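Local structure of putative oxidoreductase (Bacteroides fragilis NCTC 9343, 3EOF) at residues 7-12 / 166-171; 125-131 / 155-161. The protein binds flavin mononucleotide and is probably an FMN-dependent oxidoreductase of the nitroreductase family, its function not yet established. One frame throughout, in Å; residues are numbered along the deposited sequence.

Contact 1 (7-12 / 166-171); sequences KNRRTI and PKQVDR. With FMN (flavin mononucleotide), chain C.
Arg10 and Gln168 bring their CA atoms within 5.6 Å of each other where two irregular stretches, 7-12 and 166-171, pass with end-to-end directions 134° apart. Together they contribute to the phosphate end of the FMN pocket of a nitroreductase-family protein, and side chain-to-backbone bonds join them. Gln168, its CG turned away from the backbone N (chi1 -164°) and the chain extended beyond, carries its amide nitrogen NE2 across to two carbonyls at the C-terminal end of helix 2-7. Its bonds go to Lys7 O (2.9 Å) and Arg9 O (2.8 Å), both close to the amide plane, the latter nearly straight; with both hydrogens engaged, the amide is fixed in rotation. Arg10 answers in the other direction. Its side chain bends at chi2 and chi3, and the guanidinium holds Asn8 O side-on through NE and NH2, while NH1 donates to Pro166 O in the carbonyl plane. Gln168 CB lies over one face of the guanidinium, toward its rim, and the Gln168 amide plane is only 15° from that of the guanidinium. At the far end Ile12 CD1 packs on Pro166 CD at 3.7 Å. Arg9 and Arg171 converge on the phosphate edge-on, one from each segment, and the anion would offset their like charges. Arg9 also pairs with Glu122, and Arg171 NE donates to Phe33 O of the second subunit. Arg171 NH2 lies 2.9 Å from FMN O2P, whereas FMN O1P receives both Arg9 NH1 at 2.8 Å and Thr11 OG1 at 2.7 Å.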
loop_
_atom_site.group_PDB
_atom_site.type_symbol
_atom_site.label_atom_id
_atom_site.label_comp_id
_atom_site.label_asym_id
_atom_site.label_seq_id
_atom_site.Cartn_x
_atom_site.Cartn_y
_atom_site.Cartn_z
ATOM N N LYS A 7 12.035 13.435 -4.459
ATOM C CA LYS A 7 11.621 14.594 -5.244
ATOM C C LYS A 7 11.966 14.375 -6.716
ATOM O O LYS A 7 11.201 14.733 -7.612
ATOM C CB LYS A 7 12.314 15.884 -4.727
ATOM C CG LYS A 7 11.696 16.448 -3.439
ATOM C CD LYS A 7 12.358 17.728 -2.870
ATOM C CE LYS A 7 11.471 18.347 -1.745
ATOM N NZ LYS A 7 11.910 19.696 -1.239
ATOM N N ASN A 8 13.131 13.765 -6.933
ATOM C CA ASN A 8 13.689 13.518 -8.261
ATOM C C ASN A 8 13.551 12.123 -8.787
ATOM O O ASN A 8 14.174 11.790 -9.784
ATOM C CB ASN A 8 15.160 13.909 -8.212
ATOM C CG ASN A 8 15.306 15.379 -8.035
ATOM O OD1 ASN A 8 14.769 16.149 -8.830
ATOM N ND2 ASN A 8 15.976 15.791 -6.976
ATOM N N ARG A 9 12.724 11.319 -8.143
ATOM C CA ARG A 9 12.573 9.947 -8.532
ATOM C C ARG A 9 11.742 9.812 -9.815
ATOM O O ARG A 9 10.916 10.641 -10.178
ATOM C CB ARG A 9 11.952 9.081 -7.404
ATOM C CG ARG A 9 10.415 9.263 -7.205
ATOM C CD ARG A 9 9.777 8.118 -6.500
ATOM N NE ARG A 9 9.995 6.902 -7.236
ATOM C CZ ARG A 9 9.275 6.499 -8.286
ATOM N NH1 ARG A 9 8.242 7.203 -8.712
ATOM N NH2 ARG A 9 9.583 5.371 -8.897
ATOM N N ARG A 10 12.017 8.733 -10.503
ATOM C CA ARG A 10 11.273 8.386 -11.657
ATOM C C ARG A 10 11.396 6.891 -11.795
ATOM O O ARG A 10 12.368 6.292 -11.321
ATOM C CB ARG A 10 11.795 9.157 -12.874
ATOM C CG ARG A 10 13.186 8.851 -13.245
ATOM C CD ARG A 10 13.811 10.047 -13.852
ATOM N NE ARG A 10 14.129 11.059 -12.858
ATOM C CZ ARG A 10 14.422 12.324 -13.151
ATOM N NH1 ARG A 10 14.407 12.743 -14.412
ATOM N NH2 ARG A 10 14.697 13.193 -12.188
ATOM N N THR A 11 10.401 6.311 -12.449
ATOM C CA THR A 11 10.344 4.898 -12.689
ATOM C C THR A 11 11.404 4.566 -13.751
ATOM O O THR A 11 11.543 5.284 -14.742
ATOM C CB THR A 11 8.900 4.446 -13.187
ATOM O OG1 THR A 11 7.975 4.486 -12.099
ATOM C CG2 THR A 11 8.924 3.044 -13.678
ATOM N N ILE A 12 12.094 3.443 -13.544
ATOM C CA ILE A 12 13.133 2.998 -14.427
ATOM C C ILE A 12 12.713 1.648 -14.912
ATOM O O ILE A 12 12.391 0.761 -14.094
ATOM C CB ILE A 12 14.499 2.916 -13.713
ATOM C CG1 ILE A 12 14.914 4.301 -13.170
ATOM C CG2 ILE A 12 15.516 2.334 -14.650
ATOM C CD1 ILE A 12 15.166 5.371 -14.247
ATOM N N PRO A 166 15.314 8.844 -17.963
ATOM C CA PRO A 166 14.118 9.413 -18.514
ATOM C C PRO A 166 13.755 10.758 -17.893
ATOM O O PRO A 166 14.285 11.137 -16.830
ATOM C CB PRO A 166 13.081 8.354 -18.201
ATOM C CG PRO A 166 13.566 7.707 -17.040
ATOM C CD PRO A 166 14.998 7.718 -17.069
ATOM N N LYS A 167 12.917 11.493 -18.610
ATOM C CA LYS A 167 12.443 12.770 -18.148
ATOM C C LYS A 167 11.462 12.359 -17.037
ATOM O O LYS A 167 10.852 11.279 -17.095
ATOM C CB LYS A 167 11.744 13.553 -19.289
ATOM C CG LYS A 167 11.662 15.075 -19.065
ATOM C CD LYS A 167 10.793 15.896 -20.095
ATOM C CE LYS A 167 9.311 16.029 -19.679
ATOM N NZ LYS A 167 8.567 17.112 -20.428
ATOM N N GLN A 168 11.368 13.180 -16.001
ATOM C CA GLN A 168 10.453 12.916 -14.909
ATOM C C GLN A 168 9.040 13.210 -15.391
ATOM O O GLN A 168 8.836 14.122 -16.190
ATOM C CB GLN A 168 10.789 13.796 -13.730
ATOM C CG GLN A 168 10.160 13.349 -12.458
ATOM C CD GLN A 168 10.681 14.106 -11.267
ATOM O OE1 GLN A 168 10.818 15.314 -11.307
ATOM N NE2 GLN A 168 10.938 13.393 -10.183
ATOM N N VAL A 169 8.072 12.410 -14.971
ATOM C CA VAL A 169 6.710 12.694 -15.384
ATOM C C VAL A 169 6.121 13.729 -14.390
ATOM O O VAL A 169 6.641 13.953 -13.306
ATOM C CB VAL A 169 5.822 11.417 -15.552
ATOM C CG1 VAL A 169 6.635 10.260 -16.129
ATOM C CG2 VAL A 169 5.250 11.026 -14.300
ATOM N N ASP A 170 5.059 14.383 -14.799
ATOM C CA ASP A 170 4.435 15.400 -14.009
ATOM C C ASP A 170 3.551 14.810 -12.908
ATOM O O ASP A 170 3.244 13.624 -12.894
ATOM C CB ASP A 170 3.580 16.298 -14.903
ATOM C CG ASP A 170 2.354 15.567 -15.461
ATOM O OD1 ASP A 170 2.530 14.585 -16.221
ATOM O OD2 ASP A 170 1.232 15.968 -15.116
ATOM N N ARG A 171 3.218 15.675 -11.958
ATOM C CA ARG A 171 2.275 15.430 -10.917
ATOM C C ARG A 171 1.358 16.651 -10.851
ATOM O O ARG A 171 1.724 17.757 -11.285
ATOM C CB ARG A 171 2.983 15.225 -9.588
ATOM C CG ARG A 171 3.716 13.888 -9.509
ATOM C CD ARG A 171 2.781 12.736 -9.504
ATOM N NE ARG A 171 3.534 11.532 -9.188
ATOM C CZ ARG A 171 4.187 10.775 -10.052
ATOM N NH1 ARG A 171 4.175 11.016 -11.355
ATOM N NH2 ARG A 171 4.850 9.737 -9.594
HETATM N N1 FMN C . 4.632 1.036 -15.223
HETATM C C2 FMN C . 4.651 0.201 -16.346
HETATM O O2 FMN C . 5.408 0.433 -17.302
HETATM N N3 FMN C . 3.792 -0.896 -16.437
HETATM C C4 FMN C . 2.875 -1.223 -15.419
HETATM O O4 FMN C . 2.426 -2.429 -15.342
HETATM C C4A FMN C . 2.860 -0.345 -14.290
HETATM N N5 FMN C . 1.980 -0.594 -13.246
HETATM C C5A FMN C . 1.958 0.195 -12.106
HETATM C C6 FMN C . 1.047 -0.149 -11.098
HETATM C C7 FMN C . 0.958 0.599 -9.938
HETATM C C7M FMN C . -0.058 0.186 -8.912
HETATM C C8 FMN C . 1.776 1.715 -9.780
HETATM C C8M FMN C . 1.835 2.362 -8.436
HETATM C C9 FMN C . 2.697 2.070 -10.792
HETATM C C9A FMN C . 2.810 1.316 -11.987
HETATM N N10 FMN C . 3.702 1.606 -13.051
HETATM C C10 FMN C . 3.727 0.779 -14.189
HETATM C "C1'" FMN C . 4.597 2.843 -13.052
HETATM C "C2'" FMN C . 3.744 4.069 -13.343
HETATM O "O2'" FMN C . 3.348 4.025 -14.721
HETATM C "C3'" FMN C . 4.449 5.350 -12.942
HETATM O "O3'" FMN C . 4.641 5.456 -11.519
HETATM C "C4'" FMN C . 3.704 6.604 -13.421
HETATM O "O4'" FMN C . 3.766 6.717 -14.829
HETATM C "C5'" FMN C . 4.389 7.832 -12.893
HETATM O "O5'" FMN C . 5.751 7.678 -13.298
HETATM P P FMN C . 6.983 7.877 -12.248
HETATM O O1P FMN C . 6.948 6.790 -11.153
HETATM O O2P FMN C . 6.827 9.229 -11.602
HETATM O O3P FMN C . 8.234 7.903 -13.138
HETATM O O HOH W 1 13.996 16.428 -12.135
HETATM O O HOH W 2 13.161 15.383 -15.541
#

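Contact 2 (125-131 / 155-161); sequences GLGICYL and TTVTVGY. With FMN (flavin mononucleotide), chain C.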
loop_
_atom_site.group_PDB
_atom_site.type_symbol
_atom_site.label_atom_id
_atom_site.label_comp_id
_atom_site.label_asym_id
_atom_site.label_seq_id
_atom_site.Cartn_x
_atom_site.Cartn_y
_atom_site.Cartn_z
ATOM N N GLY A 125 20.627 3.686 -5.411
ATOM C CA GLY A 125 21.070 3.860 -6.797
ATOM C C GLY A 125 20.394 2.914 -7.782
ATOM O O GLY A 125 20.745 2.868 -8.940
ATOM N N LEU A 126 19.424 2.145 -7.332
ATOM C CA LEU A 126 18.711 1.247 -8.261
ATOM C C LEU A 126 17.473 1.933 -8.871
ATOM O O LEU A 126 17.050 3.006 -8.451
ATOM C CB LEU A 126 18.316 -0.028 -7.543
ATOM C CG LEU A 126 19.402 -0.917 -6.937
ATOM C CD1 LEU A 126 18.852 -1.804 -5.793
ATOM C CD2 LEU A 126 20.087 -1.762 -7.980
ATOM N N GLY A 127 16.926 1.330 -9.922
ATOM C CA GLY A 127 15.720 1.832 -10.543
ATOM C C GLY A 127 14.697 0.717 -10.397
ATOM O O GLY A 127 15.008 -0.457 -10.482
ATOM N N ILE A 128 13.466 1.099 -10.160
ATOM C CA ILE A 128 12.388 0.169 -9.964
ATOM C C ILE A 128 11.204 0.558 -10.879
ATOM O O ILE A 128 11.109 1.664 -11.390
ATOM C CB ILE A 128 11.926 0.150 -8.467
ATOM C CG1 ILE A 128 11.256 1.471 -8.071
ATOM C CG2 ILE A 128 13.134 -0.150 -7.479
ATOM C CD1 ILE A 128 9.775 1.626 -8.426
ATOM N N CYS A 129 10.303 -0.392 -11.037
ATOM C CA CYS A 129 9.077 -0.225 -11.783
ATOM C C CYS A 129 8.077 -1.202 -11.195
ATOM O O CYS A 129 8.378 -2.382 -11.015
ATOM C CB CYS A 129 9.268 -0.535 -13.258
ATOM S SG CYS A 129 7.794 -0.229 -14.220
ATOM N N TYR A 130 6.897 -0.714 -10.847
ATOM C CA TYR A 130 5.857 -1.579 -10.356
ATOM C C TYR A 130 5.157 -2.132 -11.570
ATOM O O TYR A 130 5.074 -1.445 -12.575
ATOM C CB TYR A 130 4.847 -0.792 -9.552
ATOM C CG TYR A 130 5.260 -0.422 -8.113
ATOM C CD1 TYR A 130 4.941 -1.256 -7.063
ATOM C CD2 TYR A 130 5.871 0.758 -7.819
ATOM C CE1 TYR A 130 5.234 -0.921 -5.743
ATOM C CE2 TYR A 130 6.191 1.099 -6.485
ATOM C CZ TYR A 130 5.841 0.217 -5.452
ATOM O OH TYR A 130 6.114 0.447 -4.108
ATOM N N LEU A 131 4.672 -3.363 -11.477
ATOM C CA LEU A 131 3.860 -3.948 -12.533
ATOM C C LEU A 131 2.429 -4.097 -11.915
ATOM O O LEU A 131 2.187 -4.846 -10.882
ATOM C CB LEU A 131 4.427 -5.268 -13.060
ATOM C CG LEU A 131 5.938 -5.379 -13.331
ATOM C CD1 LEU A 131 6.316 -6.852 -13.511
ATOM C CD2 LEU A 131 6.414 -4.503 -14.517
ATOM N N THR A 155 1.592 -6.831 -5.589
ATOM C CA THR A 155 2.283 -6.136 -6.667
ATOM C C THR A 155 3.663 -6.763 -6.934
ATOM O O THR A 155 4.150 -7.556 -6.141
ATOM C CB THR A 155 2.410 -4.646 -6.464
ATOM O OG1 THR A 155 2.840 -4.053 -7.709
ATOM C CG2 THR A 155 3.393 -4.363 -5.362
ATOM N N THR A 156 4.239 -6.399 -8.084
ATOM C CA THR A 156 5.513 -6.900 -8.542
ATOM C C THR A 156 6.360 -5.728 -8.909
ATOM O O THR A 156 5.860 -4.780 -9.493
ATOM C CB THR A 156 5.343 -7.794 -9.780
ATOM O OG1 THR A 156 4.397 -8.816 -9.442
ATOM C CG2 THR A 156 6.714 -8.431 -10.172
ATOM N N VAL A 157 7.631 -5.788 -8.522
ATOM C CA VAL A 157 8.580 -4.748 -8.804
ATOM C C VAL A 157 9.789 -5.333 -9.487
ATOM O O VAL A 157 10.420 -6.263 -8.980
ATOM C CB VAL A 157 9.001 -4.077 -7.512
ATOM C CG1 VAL A 157 10.141 -3.072 -7.692
ATOM C CG2 VAL A 157 7.792 -3.417 -6.874
ATOM N N THR A 158 10.107 -4.771 -10.648
ATOM C CA THR A 158 11.331 -5.086 -11.399
ATOM C C THR A 158 12.379 -4.076 -10.882
ATOM O O THR A 158 12.086 -2.896 -10.728
ATOM C CB THR A 158 11.060 -5.022 -12.891
ATOM O OG1 THR A 158 10.625 -3.702 -13.251
ATOM C CG2 THR A 158 9.939 -6.086 -13.252
ATOM N N VAL A 159 13.555 -4.584 -10.542
ATOM C CA VAL A 159 14.625 -3.822 -9.918
ATOM C C VAL A 159 15.937 -4.083 -10.661
ATOM O O VAL A 159 16.239 -5.238 -11.041
ATOM C CB VAL A 159 14.992 -4.331 -8.462
ATOM C CG1 VAL A 159 15.580 -3.196 -7.654
ATOM C CG2 VAL A 159 13.852 -4.967 -7.764
ATOM N N GLY A 160 16.727 -3.020 -10.832
ATOM C CA GLY A 160 18.015 -3.131 -11.481
ATOM C C GLY A 160 18.741 -1.834 -11.399
ATOM O O GLY A 160 18.201 -0.857 -10.913
ATOM N N TYR A 161 19.992 -1.828 -11.830
ATOM C CA TYR A 161 20.734 -0.590 -11.919
ATOM C C TYR A 161 20.226 0.072 -13.185
ATOM O O TYR A 161 20.032 -0.602 -14.171
ATOM C CB TYR A 161 22.218 -0.852 -11.995
ATOM C CG TYR A 161 22.749 -1.321 -10.695
ATOM C CD1 TYR A 161 22.762 -2.671 -10.371
ATOM C CD2 TYR A 161 23.231 -0.414 -9.776
ATOM C CE1 TYR A 161 23.266 -3.095 -9.187
ATOM C CE2 TYR A 161 23.749 -0.830 -8.602
ATOM C CZ TYR A 161 23.762 -2.173 -8.303
ATOM O OH TYR A 161 24.283 -2.564 -7.102
HETATM N N1 FMN C . 4.632 1.036 -15.223
HETATM C C2 FMN C . 4.651 0.201 -16.346
HETATM O O2 FMN C . 5.408 0.433 -17.302
HETATM N N3 FMN C . 3.792 -0.896 -16.437
HETATM C C4 FMN C . 2.875 -1.223 -15.419
HETATM O O4 FMN C . 2.426 -2.429 -15.342
HETATM C C4A FMN C . 2.860 -0.345 -14.290
HETATM N N5 FMN C . 1.980 -0.594 -13.246
HETATM C C5A FMN C . 1.958 0.195 -12.106
HETATM C C6 FMN C . 1.047 -0.149 -11.098
HETATM C C7 FMN C . 0.958 0.599 -9.938
HETATM C C7M FMN C . -0.058 0.186 -8.912
HETATM C C8 FMN C . 1.776 1.715 -9.780
HETATM C C8M FMN C . 1.835 2.362 -8.436
HETATM C C9 FMN C . 2.697 2.070 -10.792
HETATM C C9A FMN C . 2.810 1.316 -11.987
HETATM N N10 FMN C . 3.702 1.606 -13.051
HETATM C C10 FMN C . 3.727 0.779 -14.189
HETATM C "C1'" FMN C . 4.597 2.843 -13.052
HETATM C "C2'" FMN C . 3.744 4.069 -13.343
HETATM O "O2'" FMN C . 3.348 4.025 -14.721
HETATM C "C3'" FMN C . 4.449 5.350 -12.942
HETATM O "O3'" FMN C . 4.641 5.456 -11.519
HETATM C "C4'" FMN C . 3.704 6.604 -13.421
HETATM O "O4'" FMN C . 3.766 6.717 -14.829
HETATM C "C5'" FMN C . 4.389 7.832 -12.893
HETATM O "O5'" FMN C . 5.751 7.678 -13.298
HETATM P P FMN C . 6.983 7.877 -12.248
HETATM O O1P FMN C . 6.948 6.790 -11.153
HETATM O O2P FMN C . 6.827 9.229 -11.602
HETATM O O3P FMN C . 8.234 7.903 -13.138
#
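Tyr130 takes chi1 -78°, which sets its ring alongside Val157 with the CG2 methyl over one face, and Leu126, at chi1 -60°, carries CD2 to the Tyr161 ring. Both are CH-pi contacts: Leu126 CD2 sits 3.5 Å from the Tyr161 centroid and almost on the normal, whereas Val157 CG2 approaches the Tyr130 ring 30° off its normal. Thr155 OG1 meets the edge of the Tyr130 ring. Leu126 and Tyr161 flank an antiparallel strand pair in the central sheet of the nitroreductase-type fold, with Gly127-Gly160 and Cys129-Thr158 as hydrogen-bonded pairs. The shortest link at the glycine pair is Gly127 N to Gly160 O, 2.7 Å and almost straight. Ile128, Tyr130, Val157 and Val159 share one face of the sheet; Cys129, Leu131, Thr156 and Thr158 share the other, where Leu131 CD1 packs on the CG2 methyls of Thr156 and Thr158. Strand 127-131 also borders the flavin, with Cys129 SG 3.6 Å from FMN N1 and Tyr130 O 3.0 Å from FMN C4A. Within this chain it is outermost in the four-stranded sheet, and 151-160 separates it from 73-80; helix 100-123 packs on Ile128 and Tyr130, while helix 67-70 touches Cys129, Leu131 and Thr158 across the sheet.

In the fold
The centres of the two contacts lie about 14 Å apart, and both border the same FMN: contact 1 holds its phosphate, contact 2 runs beside its isoalloxazine ring. Along the chain the order is 7-12, 125-131, 155-161, 166-171, so both segments of contact 2 fall between those of contact 1. The contacts meet directly where Ile12 N approaches Ile128 O at 3.0 Å, a probable hydrogen bond that lays the loop after helix 2-7 against strand 127-131, the outermost within this chain. Thr11 also packs on Cys129. Strand 151-160 leads on into the loop carrying 166-171. Both contacts touch the second subunit, whose Thr37 N also bonds FMN, making the cofactor site a feature of the dimer.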